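Local coordinates for protein annexin A8 (Homo sapiens, PDB 1W3W) that binds calcium and phospholipid and serves as an anticoagulant, indirectly inhibiting the thromboplastin-specific complex of the blood coagulation cascade, at residues D273-L276 against I277-V281; S305-M308 against E309-G313. All blocks are in the same frame, centred on the assembly; numbering follows the deposited sequence.

Contact 1. Residues D273-L276 against I277-V281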
ATOM      1  N   ASP A 273       8.477   9.700  -3.681  1.00 20.88           N
ATOM      2  CA  ASP A 273       9.335   8.638  -3.205  1.00 19.55           C
ATOM      3  C   ASP A 273       8.678   7.822  -2.104  1.00 18.50           C
ATOM      4  O   ASP A 273       8.889   6.636  -2.038  1.00 17.17           O
ATOM      5  CB  ASP A 273      10.674   9.195  -2.722  1.00 19.26           C
ATOM      6  CG  ASP A 273      11.483   9.759  -3.843  1.00 19.16           C
ATOM      7  OD1 ASP A 273      11.968   8.991  -4.707  1.00 18.34           O
ATOM      8  OD2 ASP A 273      11.653  10.980  -3.957  1.00 21.43           O
ATOM      9  N   GLY A 274       7.897   8.466  -1.241  1.00 17.97           N
ATOM     10  CA  GLY A 274       7.166   7.760  -0.190  1.00 17.37           C
ATOM     11  C   GLY A 274       6.286   6.658  -0.757  1.00 17.24           C
ATOM     12  O   GLY A 274       6.272   5.535  -0.248  1.00 17.04           O
ATOM     13  N   THR A 275       5.579   6.980  -1.834  1.00 16.22           N
ATOM     14  CA  THR A 275       4.686   6.048  -2.510  1.00 16.08           C
ATOM     15  C   THR A 275       5.416   4.937  -3.250  1.00 15.41           C
ATOM     16  O   THR A 275       4.982   3.781  -3.239  1.00 14.67           O
ATOM     17  CB  THR A 275       3.797   6.838  -3.487  1.00 16.27           C
ATOM     18  OG1 THR A 275       2.976   7.716  -2.728  1.00 18.22           O
ATOM     19  CG2 THR A 275       2.806   5.948  -4.204  1.00 16.37           C
ATOM     20  N   LEU A 276       6.515   5.294  -3.900  1.00 14.35           N
ATOM     21  CA  LEU A 276       7.387   4.318  -4.545  1.00 14.52           C
ATOM     22  C   LEU A 276       7.940   3.306  -3.532  1.00 13.35           C
ATOM     23  O   LEU A 276       7.845   2.101  -3.721  1.00 12.43           O
ATOM     24  CB  LEU A 276       8.528   5.064  -5.245  1.00 15.05           C
ATOM     25  CG  LEU A 276       9.542   4.302  -6.093  1.00 17.42           C
ATOM     26  CD1 LEU A 276       8.888   3.547  -7.237  1.00 19.58           C
ATOM     27  CD2 LEU A 276      10.543   5.312  -6.637  1.00 19.06           C
ATOM     28  N   ILE A 277       8.507   3.808  -2.444  1.00 13.08           N
ATOM     29  CA  ILE A 277       9.081   2.962  -1.411  1.00 12.88           C
ATOM     30  C   ILE A 277       8.034   2.031  -0.818  1.00 13.07           C
ATOM     31  O   ILE A 277       8.235   0.821  -0.758  1.00 12.66           O
ATOM     32  CB  ILE A 277       9.732   3.835  -0.315  1.00 13.53           C
ATOM     33  CG1 ILE A 277      11.043   4.451  -0.852  1.00 14.38           C
ATOM     34  CG2 ILE A 277       9.945   3.026   0.965  1.00 13.56           C
ATOM     35  CD1 ILE A 277      11.602   5.589  -0.017  1.00 15.30           C
ATOM     36  N   ARG A 278       6.908   2.592  -0.391  1.00 13.10           N
ATOM     37  CA  ARG A 278       5.895   1.838   0.335  1.00 13.04           C
ATOM     38  C   ARG A 278       5.313   0.699  -0.483  1.00 12.86           C
ATOM     39  O   ARG A 278       5.130  -0.412   0.015  1.00 12.83           O
ATOM     40  CB  ARG A 278       4.771   2.774   0.797  1.00 13.31           C
ATOM     41  CG  ARG A 278       3.712   2.111   1.665  1.00 13.88           C
ATOM     42  CD  ARG A 278       2.643   3.084   2.180  1.00 14.37           C
ATOM     43  NE  ARG A 278       2.069   3.833   1.071  1.00 13.45           N
ATOM     44  CZ  ARG A 278       2.341   5.102   0.760  1.00 14.39           C
ATOM     45  NH1 ARG A 278       3.178   5.830   1.465  1.00 16.06           N
ATOM     46  NH2 ARG A 278       1.774   5.643  -0.297  1.00 15.31           N
ATOM     47  N   ASN A 279       5.031   0.966  -1.746  1.00 12.93           N
ATOM     48  CA  ASN A 279       4.437  -0.045  -2.597  1.00 13.21           C
ATOM     49  C   ASN A 279       5.400  -1.138  -3.004  1.00 13.71           C
ATOM     50  O   ASN A 279       5.019  -2.309  -3.027  1.00 13.79           O
ATOM     51  CB  ASN A 279       3.746   0.622  -3.781  1.00 13.60           C
ATOM     52  CG  ASN A 279       2.477   1.301  -3.356  1.00 13.62           C
ATOM     53  OD1 ASN A 279       2.433   2.517  -3.140  1.00 16.87           O
ATOM     54  ND2 ASN A 279       1.452   0.512  -3.157  1.00 13.14           N
ATOM     55  N   ILE A 280       6.655  -0.781  -3.290  1.00 13.95           N
ATOM     56  CA  ILE A 280       7.656  -1.791  -3.617  1.00 14.69           C
ATOM     57  C   ILE A 280       7.956  -2.649  -2.388  1.00 14.09           C
ATOM     58  O   ILE A 280       7.994  -3.870  -2.479  1.00 14.31           O
ATOM     59  CB  ILE A 280       8.943  -1.152  -4.208  1.00 14.96           C
ATOM     60  CG1 ILE A 280       8.653  -0.733  -5.655  1.00 17.37           C
ATOM     61  CG2 ILE A 280      10.115  -2.132  -4.158  1.00 15.30           C
ATOM     62  CD1 ILE A 280       9.802  -0.134  -6.376  1.00 20.50           C
ATOM     63  N   VAL A 281       8.147  -2.007  -1.243  1.00 13.01           N
ATOM     64  CA  VAL A 281       8.497  -2.725  -0.038  1.00 12.91           C
ATOM     65  C   VAL A 281       7.362  -3.639   0.425  1.00 12.52           C
ATOM     66  O   VAL A 281       7.603  -4.806   0.704  1.00 12.71           O
ATOM     67  CB  VAL A 281       8.920  -1.771   1.083  1.00 12.85           C
ATOM     68  CG1 VAL A 281       9.007  -2.510   2.420  1.00 12.82           C
ATOM     69  CG2 VAL A 281      10.272  -1.128   0.739  1.00 13.04           C
TER

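Contact 2. Residues S305-M308 against E309-G313. With CA (calcium ion), chain B.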
ATOM      1  N   SER A 305      12.909   0.564 -15.770  1.00 18.77           N
ATOM      2  CA  SER A 305      13.328   1.648 -16.656  1.00 19.07           C
ATOM      3  C   SER A 305      12.874   2.999 -16.108  1.00 19.21           C
ATOM      4  O   SER A 305      13.606   4.000 -16.206  1.00 18.64           O
ATOM      5  CB  SER A 305      12.840   1.439 -18.107  1.00 19.05           C
ATOM      6  OG  SER A 305      11.467   1.832 -18.285  1.00 20.89           O
ATOM      7  N   MET A 306      11.685   3.035 -15.512  1.00 19.45           N
ATOM      8  CA  MET A 306      11.209   4.265 -14.907  1.00 19.73           C
ATOM      9  C   MET A 306      11.944   4.583 -13.621  1.00 19.32           C
ATOM     10  O   MET A 306      12.264   5.741 -13.354  1.00 19.10           O
ATOM     11  CB  MET A 306       9.689   4.228 -14.700  1.00 20.72           C
ATOM     12  CG  MET A 306       8.966   4.754 -15.910  1.00 24.36           C
ATOM     13  SD  MET A 306       7.237   4.919 -15.666  1.00 30.29           S
ATOM     14  CE  MET A 306       7.162   6.571 -15.068  1.00 28.88           C
ATOM     15  N   ILE A 307      12.238   3.563 -12.828  1.00 19.24           N
ATOM     16  CA  ILE A 307      13.049   3.752 -11.635  1.00 19.48           C
ATOM     17  C   ILE A 307      14.441   4.314 -12.002  1.00 20.60           C
ATOM     18  O   ILE A 307      14.931   5.226 -11.351  1.00 20.60           O
ATOM     19  CB  ILE A 307      13.169   2.431 -10.835  1.00 18.60           C
ATOM     20  CG1 ILE A 307      11.825   2.084 -10.175  1.00 18.82           C
ATOM     21  CG2 ILE A 307      14.243   2.560  -9.786  1.00 18.64           C
ATOM     22  CD1 ILE A 307      11.755   0.679  -9.617  1.00 18.38           C
ATOM     23  N   MET A 308      15.066   3.779 -13.043  1.00 22.19           N
ATOM     24  CA  MET A 308      16.380   4.267 -13.503  1.00 24.24           C
ATOM     25  C   MET A 308      16.353   5.733 -13.949  1.00 25.40           C
ATOM     26  O   MET A 308      17.296   6.494 -13.698  1.00 26.32           O
ATOM     27  CB  MET A 308      16.898   3.396 -14.645  1.00 24.29           C
ATOM     28  CG  MET A 308      17.267   2.016 -14.171  1.00 27.30           C
ATOM     29  SD  MET A 308      18.061   0.982 -15.397  1.00 32.12           S
ATOM     30  CE  MET A 308      19.593   1.770 -15.490  1.00 33.23           C
ATOM     31  N   GLU A 309      15.255   6.128 -14.574  1.00 26.76           N
ATOM     32  CA  GLU A 309      15.079   7.493 -15.056  1.00 27.97           C
ATOM     33  C   GLU A 309      14.842   8.480 -13.923  1.00 27.84           C
ATOM     34  O   GLU A 309      15.319   9.610 -13.990  1.00 28.31           O
ATOM     35  CB  GLU A 309      13.910   7.543 -16.043  1.00 28.43           C
ATOM     36  CG  GLU A 309      13.824   8.838 -16.840  1.00 31.80           C
ATOM     37  CD  GLU A 309      12.575   8.896 -17.698  1.00 35.55           C
ATOM     38  OE1 GLU A 309      11.882   9.952 -17.701  1.00 37.51           O
ATOM     39  OE2 GLU A 309      12.286   7.871 -18.353  1.00 37.85           O
ATOM     40  N   ASP A 310      14.137   8.039 -12.878  1.00 27.60           N
ATOM     41  CA  ASP A 310      13.653   8.917 -11.806  1.00 27.63           C
ATOM     42  C   ASP A 310      14.494   8.966 -10.526  1.00 26.86           C
ATOM     43  O   ASP A 310      14.349   9.887  -9.737  1.00 27.19           O
ATOM     44  CB  ASP A 310      12.236   8.500 -11.403  1.00 28.07           C
ATOM     45  CG  ASP A 310      11.192   9.421 -11.943  1.00 30.33           C
ATOM     46  OD1 ASP A 310      11.183   9.624 -13.184  1.00 31.50           O
ATOM     47  OD2 ASP A 310      10.356  10.004 -11.197  1.00 32.97           O
ATOM     48  N   THR A 311      15.336   7.972 -10.293  1.00 25.50           N
ATOM     49  CA  THR A 311      16.075   7.901  -9.045  1.00 25.12           C
ATOM     50  C   THR A 311      17.553   7.795  -9.338  1.00 24.70           C
ATOM     51  O   THR A 311      17.945   7.486 -10.452  1.00 25.40           O
ATOM     52  CB  THR A 311      15.621   6.679  -8.201  1.00 24.62           C
ATOM     53  OG1 THR A 311      15.983   5.460  -8.870  1.00 23.21           O
ATOM     54  CG2 THR A 311      14.104   6.620  -8.084  1.00 24.88           C
ATOM     55  N   SER A 312      18.370   8.032  -8.321  1.00 24.64           N
ATOM     56  CA  SER A 312      19.819   7.916  -8.453  1.00 24.85           C
ATOM     57  C   SER A 312      20.490   7.367  -7.195  1.00 24.39           C
ATOM     58  O   SER A 312      19.858   7.207  -6.138  1.00 24.18           O
ATOM     59  CB  SER A 312      20.412   9.282  -8.789  1.00 25.20           C
ATOM     60  OG  SER A 312      20.001  10.221  -7.826  1.00 27.26           O
ATOM     61  N   GLY A 313      21.774   7.047  -7.340  1.00 23.47           N
ATOM     62  CA  GLY A 313      22.632   6.724  -6.214  1.00 23.07           C
ATOM     63  C   GLY A 313      22.363   5.367  -5.582  1.00 22.36           C
ATOM     64  O   GLY A 313      21.890   4.430  -6.228  1.00 21.69           O
TER
HETATM   65 CA    CA B1328       9.392  11.884 -12.366  0.50 24.41          CA
HETATM   66  O   HOH W   1      10.100   8.025 -14.866  1.00 40.96           O
HETATM   67  O   HOH W   2       9.472  11.577 -14.750  1.00 41.21           O

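Contact 1. Residues D273-L276 against I277-V281
R278 folds back over the preceding turn of its own helix, with G274 O over one face of its guanidinium, 3.5 Å from R278 NH1. The bend is at chi3 (53°); up to that point the chain is extended, and the turn swings the planar group back along the helix instead of outward. R278 NH2 meets T275 OG1 obliquely at 3.4 Å, and the N-H angle of 132° makes this a weak hydrogen bond. The same G274 O accepts R278 N at 3.0 Å, so one carbonyl is bonded to the backbone of R278 and overlaid by its side chain. One residue earlier, D273 O receives I277 N at 2.9 Å with a nearly straight N-H (171°), and I277 CG1 lies beside that oxygen at 3.3 Å. L276 and I280 point the same way on another side of the helix, their CD1 atoms 3.9 Å apart, where L319 of helix 313-323 touches both. In the outer shell, D273 is paired with K82 and hydrogen-bonded to Y315, while R278 forms salt bridges through NE with E118 and through NH1 with E101, which, rather than T275, probably fix the rotation of the guanidinium. The helix thus presents an apolar side to helix 313-323 and a basic one to helices 96-107 and 113-122, consistent with the hydrophilic centre between repeats of the annexin core, where the buried arginine charge is probably balanced by those two outside glutamates.

Contact 2. Residues S305-M308 against E309-G313
The D310 carboxylate has M306 O on one side of its plane, 4.0 Å from D310 OD1, and water 1 lies on that same side. This water donates to D310 OD1 at 2.6 Å and weakly to M306 O, linking the carboxylate to the preceding helical turn. The calcium ion lies little off the plane and is bound by D310 OD2 at 2.4 Å; D310 OD1 is farther from the metal but accepts a hydrogen bond from metal-bound water 2. With the backbone oxygens of M266, G268 and G270 completing the protein ligands, this is an annexin-type calcium site, in which a loop of carbonyls is joined by an acidic side chain from later in the chain. T271 OG1, hydrogen-bonded to D310 OD2, probably helps to position the ligand oxygen.

The second flat group is the I307 carbonyl, which receives T311 from both faces of its plane. T311 OG1 donates at 2.7 Å from 42° out of the plane, and T311 N reaches I307 O from the opposite face at 3.0 Å. The hydroxyl can do so because chi1 of 66° sets OG1 between the backbone N and the carbonyl carbon. T311 is also where phi and psi leave helical values, so the pair closes helix 303-310 just after the metal ligand. With a valine in place of T311, I307 O would probably lose the shorter of these two bonds and the side chain would be freer to turn. One residue earlier, D310 N bonds to M306 O at 3.0 Å, while E309 N bonds to S305 O. Beside the shared carbonyl, I307 CG2 lies 3.5 Å from T311 OG1.

Contacts 1 and 2 follow each other along the chain within the fourth annexin repeat, their centres about 13 Å apart, and they meet through apolar atoms. I280 CD1 of contact 1 lies 3.9 Å from I307 CD1 of contact 2, and L276 CD2 packs on T311 CG2 at 4.1 Å. The apolar side of 273-281 therefore backs the helix end that carries the calcium ligand. Measured between nearest atoms, the side chain of L276 comes within about 6 Å of that of D310 and about 4 Å of that of M266, whereas the D273 side chain stays about 9 Å from the ion. Contact 2 binds the metal directly; contact 1 lies behind it, nearer the chain centre.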